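Local coordinates for protein CmeC (PDB 4MT4) that probably forms the outer membrane channel through which a tripartite efflux system expels drugs and other compounds from the Campylobacter jejuni cell, at residues I33-W38 with Q452-S457; N165-Y170 with I431-A436; E402-G407 with Q412-A417. One frame throughout, in Å; residues are numbered along the deposited sequence.

Contact 1 of 3, residues I33-W38 with Q452-S457; sequences ITKNWW and QSEDTS
K35 and E454 reach for each other from opposite directions and account for the whole contact, which buries just 58 Å² in total. Their CA atoms stand 12.7 Å apart, so the gap is spanned by side chains alone. The E454 chain runs extended beyond CG (chi2 180°) and presents one carboxylate oxygen. That of K35 is bent at its second and fourth torsions rather than fully extended, and still brings NZ to that oxygen. The resulting salt bridge, K35 NZ to E454 OE1 at 3.4 Å, is long and counts only as a weak hydrogen bond. OE1 is shared by two donors, K35 NZ weakly and N459 ND2, the latter tying the carboxylate to the short helix 456-463. D455 stands at the N-cap of that helix, next to E454. Beyond the ion pair, W37 packs on V440 and I443 of helix 411-445 and on I156 of helix 129-195, while T456 lies on Y146 of the latter. A surface bridge between N-terminal and C-terminal segments, both laid against the long helices, is consistent with the equatorial region of an outer membrane factor, where chain ends wrap the helical barrel.

Contact 2 of 3, residues N165-Y170 with I431-A436; sequences NLVNAY and IKYSYA
Y433 lays one face of its ring against the backbone of helix 129-195, at V167 and N168; these three residues supply most of the 208 Å² buried, by van der Waals packing. The evidence is the position of N168 N, 4.1 Å above the ring plane and over its centre, with V167 C and N168 CA over the same face. N168 CA and Y433 CA, the nearest such pair across the segments, are 6.3 Å apart. Apolar contacts at the hydroxyl end come from V167, whose side chain crosses that of Y433 at about a right angle. Its CG1, anti to the backbone N (chi1 -178°), meets Y433 CZ at 3.5 Å and sits tightly at Y433 OH, 3.2 Å away. Nearer the root of the tyrosine, N168 CB touches Y433 CD2 at 3.8 Å, and the N168 amide plane is turned 26° from the ring plane.

The two helices run in opposite chain senses with respect to the distal hairpin end, 129-195 heading out to it and 411-445 returning from it; they are neighbouring staves of the long helical barrel known from the TolC family. Along this stave pair, F164 also packs on Y433, and I431 touches L216 of a second subunit.

Polar interactions flank the ring, and no hydrogen bond links the two segments directly. N168 ND2 donates to N430 OD1, which probably helps to hold the amide's orientation beside the tyrosine, and N165 OD1 is weakly bonded to N437 ND2, a second asparagine pair between the same helices. Y433 OH has a weak hydrogen bond with F253 N, so the buried hydroxyl has a polar partner beyond V167.

Contact 3 of 3, residues E402-G407 with Q412-A417; sequences ERYDIG and QDYLEA
Y404 and Y414 share one first torsion: each CG stands anti to its own backbone nitrogen (chi1 about 170° in both), which turns both rings into the gap between the helices. There they form an offset stack, with centroids 4.7 Å apart and planes only 8° from parallel. The overlap lies at the inner ends of the rings. Y404 CG and Y414 CG are 3.9 Å apart, and Y414 CD2 hangs 3.9 Å above the Y404 ring plane, displaced toward its rim. Because the side chains cross at about a right angle, the hydroxyls diverge, leaving Y404 OH and Y414 OH 7.4 Å apart. The contact is thus carbon on carbon, without a hydrogen bond between the segments.

Helix 129-195 packs alongside, N190 touching Y404 and I186 touching Y414. R403 makes a cation-pi contact with Y202 of a second subunit.

The backbone shows how the chain leaves one helix and enters the next. G407, with positive phi, is the C-prime residue of a Schellman motif, its N bonded to Y404 O at 3.1 Å, while S410 OG is hydrogen-bonded to D413 N at the start of the following helix. The stack lies just inside the turn of an antiparallel alpha-hairpin, helix 339-405 returning as helix 411-445, the arrangement found at the periplasmic tip of the helical barrel in outer membrane factors.

In the fold
The three contacts lie almost in line along the elongated channel subunit: contact 1 is 27 Å from contact 2 and contact 2 is 31 Å from contact 3 between centres, and the two steps together nearly equal the 57 Å between the centres of contacts 1 and 3. Contacts 2 and 3 share helix 411-445, and their nearest atoms are about 18 Å apart. Contact 1 comes within about 7 Å of contact 2 between nearest atoms, without touching. The sequence separation falls from 414 residues in contact 1 to 261 and then 5. The lipid-like ligand, held by C1, I124, D125 and L126, involves none of these segments.

Contact 1 of 3, residues I33-W38 with Q452-S457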
loop_
_atom_site.group_PDB
_atom_site.type_symbol
_atom_site.label_atom_id
_atom_site.label_comp_id
_atom_site.label_asym_id
_atom_site.label_seq_id
_atom_site.Cartn_x
_atom_site.Cartn_y
_atom_site.Cartn_z
ATOM N N ILE B 33 -30.477 9.918 1.580
ATOM C CA ILE B 33 -29.690 10.226 2.766
ATOM C C ILE B 33 -29.391 11.719 2.870
ATOM O O ILE B 33 -28.952 12.341 1.900
ATOM C CB ILE B 33 -28.363 9.441 2.774
ATOM C CG1 ILE B 33 -28.637 7.938 2.677
ATOM C CG2 ILE B 33 -27.551 9.763 4.020
ATOM C CD1 ILE B 33 -27.385 7.094 2.615
ATOM N N THR B 34 -29.635 12.289 4.046
ATOM C CA THR B 34 -29.321 13.689 4.299
ATOM C C THR B 34 -27.811 13.906 4.330
ATOM O O THR B 34 -27.054 13.009 4.702
ATOM C CB THR B 34 -29.939 14.179 5.623
ATOM O OG1 THR B 34 -29.279 15.379 6.049
ATOM C CG2 THR B 34 -29.793 13.120 6.705
ATOM N N LYS B 35 -27.386 15.103 3.934
ATOM C CA LYS B 35 -25.967 15.434 3.826
ATOM C C LYS B 35 -25.229 15.279 5.155
ATOM O O LYS B 35 -24.115 14.760 5.197
ATOM C CB LYS B 35 -25.797 16.863 3.301
ATOM C CG LYS B 35 -26.324 17.079 1.890
ATOM C CD LYS B 35 -25.471 16.352 0.862
ATOM C CE LYS B 35 -25.928 16.662 -0.555
ATOM N NZ LYS B 35 -25.846 18.115 -0.870
ATOM N N ASN B 36 -25.853 15.733 6.236
ATOM C CA ASN B 36 -25.280 15.592 7.571
ATOM C C ASN B 36 -25.978 14.495 8.373
ATOM O O ASN B 36 -26.588 14.757 9.410
ATOM C CB ASN B 36 -25.347 16.923 8.325
ATOM C CG ASN B 36 -26.711 17.574 8.239
ATOM O OD1 ASN B 36 -27.658 16.993 7.710
ATOM N ND2 ASN B 36 -26.820 18.787 8.766
ATOM N N TRP B 37 -25.868 13.264 7.883
ATOM C CA TRP B 37 -26.565 12.114 8.454
ATOM C C TRP B 37 -26.173 11.797 9.899
ATOM O O TRP B 37 -26.943 11.174 10.631
ATOM C CB TRP B 37 -26.316 10.881 7.580
ATOM C CG TRP B 37 -24.883 10.742 7.168
ATOM C CD1 TRP B 37 -24.311 11.211 6.019
ATOM C CD2 TRP B 37 -23.833 10.105 7.906
ATOM N NE1 TRP B 37 -22.974 10.900 5.995
ATOM C CE2 TRP B 37 -22.654 10.221 7.142
ATOM C CE3 TRP B 37 -23.775 9.443 9.138
ATOM C CZ2 TRP B 37 -21.434 9.702 7.568
ATOM C CZ3 TRP B 37 -22.561 8.929 9.558
ATOM C CH2 TRP B 37 -21.408 9.061 8.776
ATOM N N TRP B 38 -24.984 12.227 10.307
ATOM C CA TRP B 38 -24.448 11.851 11.613
ATOM C C TRP B 38 -25.170 12.530 12.776
ATOM O O TRP B 38 -25.056 12.095 13.922
ATOM C CB TRP B 38 -22.952 12.163 11.680
ATOM C CG TRP B 38 -22.626 13.610 11.484
ATOM C CD1 TRP B 38 -22.578 14.575 12.446
ATOM C CD2 TRP B 38 -22.296 14.257 10.249
ATOM N NE1 TRP B 38 -22.242 15.784 11.887
ATOM C CE2 TRP B 38 -22.064 15.615 10.540
ATOM C CE3 TRP B 38 -22.177 13.819 8.927
ATOM C CZ2 TRP B 38 -21.717 16.540 9.556
ATOM C CZ3 TRP B 38 -21.833 14.738 7.952
ATOM C CH2 TRP B 38 -21.608 16.083 8.271
ATOM N N GLN B 452 -24.364 13.015 -7.830
ATOM C CA GLN B 452 -23.468 13.403 -8.915
ATOM C C GLN B 452 -24.045 14.510 -9.796
ATOM O O GLN B 452 -23.307 15.341 -10.328
ATOM C CB GLN B 452 -23.128 12.179 -9.772
ATOM C CG GLN B 452 -22.181 12.458 -10.927
ATOM C CD GLN B 452 -21.922 11.232 -11.778
ATOM O OE1 GLN B 452 -21.534 10.179 -11.271
ATOM N NE2 GLN B 452 -22.145 11.358 -13.081
ATOM N N SER B 453 -25.366 14.522 -9.936
ATOM C CA SER B 453 -26.040 15.460 -10.831
ATOM C C SER B 453 -25.941 16.915 -10.366
ATOM O O SER B 453 -26.086 17.837 -11.168
ATOM C CB SER B 453 -27.509 15.065 -10.985
ATOM O OG SER B 453 -28.142 14.962 -9.720
ATOM N N GLU B 454 -25.694 17.114 -9.075
ATOM C CA GLU B 454 -25.633 18.456 -8.503
ATOM C C GLU B 454 -24.367 19.208 -8.908
ATOM O O GLU B 454 -23.454 18.637 -9.504
ATOM C CB GLU B 454 -25.720 18.386 -6.978
ATOM C CG GLU B 454 -27.020 17.804 -6.446
ATOM C CD GLU B 454 -27.057 17.758 -4.931
ATOM O OE1 GLU B 454 -26.086 18.221 -4.297
ATOM O OE2 GLU B 454 -28.056 17.257 -4.372
ATOM N N ASP B 455 -24.324 20.497 -8.582
ATOM C CA ASP B 455 -23.138 21.312 -8.820
ATOM C C ASP B 455 -22.055 20.930 -7.818
ATOM O O ASP B 455 -22.056 21.400 -6.681
ATOM C CB ASP B 455 -23.471 22.803 -8.713
ATOM C CG ASP B 455 -22.383 23.692 -9.292
ATOM O OD1 ASP B 455 -21.252 23.205 -9.511
ATOM O OD2 ASP B 455 -22.659 24.888 -9.522
ATOM N N THR B 456 -21.135 20.075 -8.251
ATOM C CA THR B 456 -20.102 19.538 -7.374
ATOM C C THR B 456 -19.174 20.628 -6.843
ATOM O O THR B 456 -18.850 20.651 -5.656
ATOM C CB THR B 456 -19.256 18.473 -8.096
ATOM O OG1 THR B 456 -20.118 17.524 -8.735
ATOM C CG2 THR B 456 -18.355 17.748 -7.105
ATOM N N SER B 457 -18.756 21.530 -7.725
ATOM C CA SER B 457 -17.848 22.610 -7.352
ATOM C C SER B 457 -18.477 23.535 -6.313
ATOM O O SER B 457 -17.837 23.916 -5.334
ATOM C CB SER B 457 -17.437 23.414 -8.587
ATOM O OG SER B 457 -16.789 22.587 -9.537
#

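Contact 2 of 3, residues N165-Y170 with I431-A436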
loop_
_atom_site.group_PDB
_atom_site.type_symbol
_atom_site.label_atom_id
_atom_site.label_comp_id
_atom_site.label_asym_id
_atom_site.label_seq_id
_atom_site.Cartn_x
_atom_site.Cartn_y
_atom_site.Cartn_z
ATOM N N ASN B 165 -16.531 3.262 18.737
ATOM C CA ASN B 165 -15.611 2.260 19.262
ATOM C C ASN B 165 -14.976 2.737 20.563
ATOM O O ASN B 165 -14.648 1.935 21.439
ATOM C CB ASN B 165 -14.524 1.929 18.240
ATOM C CG ASN B 165 -15.031 1.061 17.105
ATOM O OD1 ASN B 165 -16.029 0.355 17.246
ATOM N ND2 ASN B 165 -14.338 1.106 15.973
ATOM N N LEU B 166 -14.809 4.051 20.681
ATOM C CA LEU B 166 -14.267 4.648 21.894
ATOM C C LEU B 166 -15.280 4.580 23.033
ATOM O O LEU B 166 -14.933 4.227 24.161
ATOM C CB LEU B 166 -13.856 6.098 21.645
ATOM C CG LEU B 166 -13.391 6.865 22.884
ATOM C CD1 LEU B 166 -12.161 6.205 23.495
ATOM C CD2 LEU B 166 -13.116 8.323 22.553
ATOM N N VAL B 167 -16.530 4.922 22.730
ATOM C CA VAL B 167 -17.607 4.852 23.713
ATOM C C VAL B 167 -17.813 3.410 24.160
ATOM O O VAL B 167 -18.078 3.139 25.330
ATOM C CB VAL B 167 -18.932 5.413 23.153
ATOM C CG1 VAL B 167 -20.016 5.365 24.211
ATOM C CG2 VAL B 167 -18.739 6.836 22.656
ATOM N N ASN B 168 -17.687 2.491 23.210
ATOM C CA ASN B 168 -17.754 1.064 23.492
ATOM C C ASN B 168 -16.641 0.665 24.454
ATOM O O ASN B 168 -16.840 -0.146 25.357
ATOM C CB ASN B 168 -17.649 0.264 22.193
ATOM C CG ASN B 168 -18.061 -1.187 22.354
ATOM O OD1 ASN B 168 -18.115 -1.932 21.376
ATOM N ND2 ASN B 168 -18.366 -1.593 23.579
ATOM N N ALA B 169 -15.467 1.253 24.252
ATOM C CA ALA B 169 -14.310 0.970 25.088
ATOM C C ALA B 169 -14.483 1.555 26.486
ATOM O O ALA B 169 -14.056 0.958 27.473
ATOM C CB ALA B 169 -13.049 1.508 24.440
ATOM N N TYR B 170 -15.114 2.723 26.564
ATOM C CA TYR B 170 -15.405 3.348 27.849
ATOM C C TYR B 170 -16.395 2.511 28.654
ATOM O O TYR B 170 -16.220 2.312 29.857
ATOM C CB TYR B 170 -15.961 4.761 27.655
ATOM C CG TYR B 170 -14.912 5.849 27.588
ATOM C CD1 TYR B 170 -14.125 6.153 28.694
ATOM C CD2 TYR B 170 -14.722 6.589 26.428
ATOM C CE1 TYR B 170 -13.168 7.151 28.640
ATOM C CE2 TYR B 170 -13.770 7.591 26.365
ATOM C CZ TYR B 170 -12.996 7.867 27.473
ATOM O OH TYR B 170 -12.048 8.865 27.406
ATOM N N ILE B 431 -22.155 -5.354 20.829
ATOM C CA ILE B 431 -23.220 -5.442 19.835
ATOM C C ILE B 431 -23.872 -4.079 19.627
ATOM O O ILE B 431 -24.192 -3.693 18.503
ATOM C CB ILE B 431 -24.300 -6.467 20.249
ATOM C CG1 ILE B 431 -23.713 -7.878 20.274
ATOM C CG2 ILE B 431 -25.495 -6.412 19.306
ATOM C CD1 ILE B 431 -23.220 -8.362 18.932
ATOM N N LYS B 432 -24.049 -3.354 20.726
ATOM C CA LYS B 432 -24.723 -2.060 20.717
ATOM C C LYS B 432 -24.062 -1.064 19.766
ATOM O O LYS B 432 -24.743 -0.364 19.013
ATOM C CB LYS B 432 -24.754 -1.484 22.132
ATOM C CG LYS B 432 -25.635 -0.259 22.297
ATOM C CD LYS B 432 -25.688 0.165 23.755
ATOM C CE LYS B 432 -26.071 -1.005 24.654
ATOM N NZ LYS B 432 -26.003 -0.660 26.102
ATOM N N TYR B 433 -22.733 -1.012 19.797
ATOM C CA TYR B 433 -21.989 -0.046 18.997
ATOM C C TYR B 433 -21.528 -0.652 17.678
ATOM O O TYR B 433 -21.102 0.061 16.772
ATOM C CB TYR B 433 -20.801 0.498 19.793
ATOM C CG TYR B 433 -21.240 1.278 21.010
ATOM C CD1 TYR B 433 -21.492 2.641 20.934
ATOM C CD2 TYR B 433 -21.429 0.645 22.230
ATOM C CE1 TYR B 433 -21.908 3.353 22.042
ATOM C CE2 TYR B 433 -21.844 1.345 23.342
ATOM C CZ TYR B 433 -22.082 2.698 23.246
ATOM O OH TYR B 433 -22.496 3.393 24.358
ATOM N N SER B 434 -21.620 -1.973 17.573
ATOM C CA SER B 434 -21.447 -2.628 16.285
ATOM C C SER B 434 -22.670 -2.339 15.431
ATOM O O SER B 434 -22.590 -2.305 14.205
ATOM C CB SER B 434 -21.247 -4.136 16.444
ATOM O OG SER B 434 -20.029 -4.422 17.112
ATOM N N TYR B 435 -23.805 -2.131 16.091
ATOM C CA TYR B 435 -25.034 -1.776 15.396
ATOM C C TYR B 435 -25.005 -0.316 14.971
ATOM O O TYR B 435 -25.502 0.037 13.903
ATOM C CB TYR B 435 -26.262 -2.040 16.271
ATOM C CG TYR B 435 -27.562 -1.725 15.562
ATOM C CD1 TYR B 435 -28.060 -2.572 14.579
ATOM C CD2 TYR B 435 -28.287 -0.579 15.867
ATOM C CE1 TYR B 435 -29.242 -2.286 13.922
ATOM C CE2 TYR B 435 -29.470 -0.288 15.215
ATOM C CZ TYR B 435 -29.944 -1.144 14.244
ATOM O OH TYR B 435 -31.125 -0.856 13.593
ATOM N N ALA B 436 -24.424 0.527 15.820
ATOM C CA ALA B 436 -24.258 1.942 15.506
ATOM C C ALA B 436 -23.365 2.104 14.282
ATOM O O ALA B 436 -23.662 2.892 13.385
ATOM C CB ALA B 436 -23.676 2.690 16.697
#

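Contact 3 of 3, residues E402-G407 with Q412-A417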
loop_
_atom_site.group_PDB
_atom_site.type_symbol
_atom_site.label_atom_id
_atom_site.label_comp_id
_atom_site.label_asym_id
_atom_site.label_seq_id
_atom_site.Cartn_x
_atom_site.Cartn_y
_atom_site.Cartn_z
ATOM N N GLU B 402 -27.764 -14.074 46.513
ATOM C CA GLU B 402 -28.623 -14.331 47.664
ATOM C C GLU B 402 -28.305 -15.680 48.300
ATOM O O GLU B 402 -28.270 -15.810 49.524
ATOM C CB GLU B 402 -30.099 -14.283 47.251
ATOM C CG GLU B 402 -30.573 -12.923 46.768
ATOM C CD GLU B 402 -31.959 -12.971 46.151
ATOM O OE1 GLU B 402 -32.449 -14.085 45.870
ATOM O OE2 GLU B 402 -32.558 -11.894 45.947
ATOM N N ARG B 403 -28.067 -16.678 47.454
ATOM C CA ARG B 403 -27.792 -18.034 47.912
ATOM C C ARG B 403 -26.399 -18.162 48.517
ATOM O O ARG B 403 -26.204 -18.886 49.494
ATOM C CB ARG B 403 -27.955 -19.027 46.758
ATOM C CG ARG B 403 -29.370 -19.101 46.204
ATOM C CD ARG B 403 -29.496 -20.179 45.137
ATOM N NE ARG B 403 -30.881 -20.355 44.709
ATOM C CZ ARG B 403 -31.281 -21.259 43.820
ATOM N NH1 ARG B 403 -30.402 -22.077 43.259
ATOM N NH2 ARG B 403 -32.564 -21.345 43.493
ATOM N N TYR B 404 -25.431 -17.462 47.934
ATOM C CA TYR B 404 -24.067 -17.494 48.445
ATOM C C TYR B 404 -23.976 -16.835 49.817
ATOM O O TYR B 404 -23.203 -17.266 50.671
ATOM C CB TYR B 404 -23.104 -16.807 47.473
ATOM C CG TYR B 404 -21.720 -16.593 48.049
ATOM C CD1 TYR B 404 -20.790 -17.623 48.073
ATOM C CD2 TYR B 404 -21.347 -15.360 48.572
ATOM C CE1 TYR B 404 -19.527 -17.433 48.604
ATOM C CE2 TYR B 404 -20.087 -15.162 49.105
ATOM C CZ TYR B 404 -19.181 -16.201 49.117
ATOM O OH TYR B 404 -17.924 -16.010 49.644
ATOM N N ASP B 405 -24.768 -15.790 50.025
ATOM C CA ASP B 405 -24.716 -15.037 51.272
ATOM C C ASP B 405 -25.250 -15.843 52.455
ATOM O O ASP B 405 -24.867 -15.598 53.598
ATOM C CB ASP B 405 -25.491 -13.725 51.136
ATOM C CG ASP B 405 -24.787 -12.724 50.238
ATOM O OD1 ASP B 405 -23.554 -12.838 50.075
ATOM O OD2 ASP B 405 -25.463 -11.823 49.700
ATOM N N ILE B 406 -26.125 -16.806 52.185
ATOM C CA ILE B 406 -26.649 -17.658 53.245
ATOM C C ILE B 406 -26.003 -19.041 53.194
ATOM O O ILE B 406 -26.446 -19.971 53.870
ATOM C CB ILE B 406 -28.183 -17.791 53.167
ATOM C CG1 ILE B 406 -28.606 -18.479 51.869
ATOM C CG2 ILE B 406 -28.845 -16.425 53.287
ATOM C CD1 ILE B 406 -30.103 -18.667 51.748
ATOM N N GLY B 407 -24.950 -19.163 52.391
ATOM C CA GLY B 407 -24.149 -20.375 52.357
ATOM C C GLY B 407 -24.740 -21.519 51.558
ATOM O O GLY B 407 -24.308 -22.663 51.698
ATOM N N GLN B 412 -17.143 -20.819 44.183
ATOM C CA GLN B 412 -16.809 -21.093 42.790
ATOM C C GLN B 412 -18.001 -20.887 41.860
ATOM O O GLN B 412 -17.881 -20.238 40.819
ATOM C CB GLN B 412 -16.280 -22.521 42.652
ATOM C CG GLN B 412 -16.019 -22.956 41.225
ATOM C CD GLN B 412 -15.523 -24.385 41.141
ATOM O OE1 GLN B 412 -15.154 -24.986 42.148
ATOM N NE2 GLN B 412 -15.515 -24.939 39.933
ATOM N N ASP B 413 -19.148 -21.442 42.240
ATOM C CA ASP B 413 -20.373 -21.276 41.466
ATOM C C ASP B 413 -20.828 -19.819 41.453
ATOM O O ASP B 413 -21.395 -19.345 40.470
ATOM C CB ASP B 413 -21.488 -22.167 42.020
ATOM C CG ASP B 413 -21.376 -23.604 41.549
ATOM O OD1 ASP B 413 -20.292 -23.994 41.067
ATOM O OD2 ASP B 413 -22.374 -24.347 41.665
ATOM N N TYR B 414 -20.569 -19.111 42.548
ATOM C CA TYR B 414 -20.962 -17.711 42.658
ATOM C C TYR B 414 -20.096 -16.815 41.774
ATOM O O TYR B 414 -20.606 -15.931 41.086
ATOM C CB TYR B 414 -20.887 -17.248 44.114
ATOM C CG TYR B 414 -21.032 -15.753 44.287
ATOM C CD1 TYR B 414 -22.208 -15.104 43.932
ATOM C CD2 TYR B 414 -19.996 -14.992 44.811
ATOM C CE1 TYR B 414 -22.343 -13.738 44.087
ATOM C CE2 TYR B 414 -20.123 -13.627 44.972
ATOM C CZ TYR B 414 -21.299 -13.004 44.608
ATOM O OH TYR B 414 -21.434 -11.643 44.765
ATOM N N LEU B 415 -18.788 -17.056 41.789
ATOM C CA LEU B 415 -17.853 -16.298 40.962
ATOM C C LEU B 415 -18.121 -16.523 39.479
ATOM O O LEU B 415 -17.974 -15.612 38.665
ATOM C CB LEU B 415 -16.409 -16.679 41.295
ATOM C CG LEU B 415 -15.906 -16.324 42.695
ATOM C CD1 LEU B 415 -14.461 -16.766 42.868
ATOM C CD2 LEU B 415 -16.052 -14.835 42.964
ATOM N N GLU B 416 -18.513 -17.747 39.140
ATOM C CA GLU B 416 -18.821 -18.107 37.762
ATOM C C GLU B 416 -20.048 -17.361 37.250
ATOM O O GLU B 416 -20.037 -16.820 36.145
ATOM C CB GLU B 416 -19.038 -19.616 37.640
ATOM C CG GLU B 416 -19.592 -20.059 36.295
ATOM C CD GLU B 416 -19.829 -21.555 36.223
ATOM O OE1 GLU B 416 -19.083 -22.314 36.876
ATOM O OE2 GLU B 416 -20.768 -21.973 35.512
ATOM N N ALA B 417 -21.103 -17.335 38.060
ATOM C CA ALA B 417 -22.343 -16.665 37.684
ATOM C C ALA B 417 -22.112 -15.171 37.488
ATOM O O ALA B 417 -22.708 -14.547 36.608
ATOM C CB ALA B 417 -23.415 -16.905 38.738
#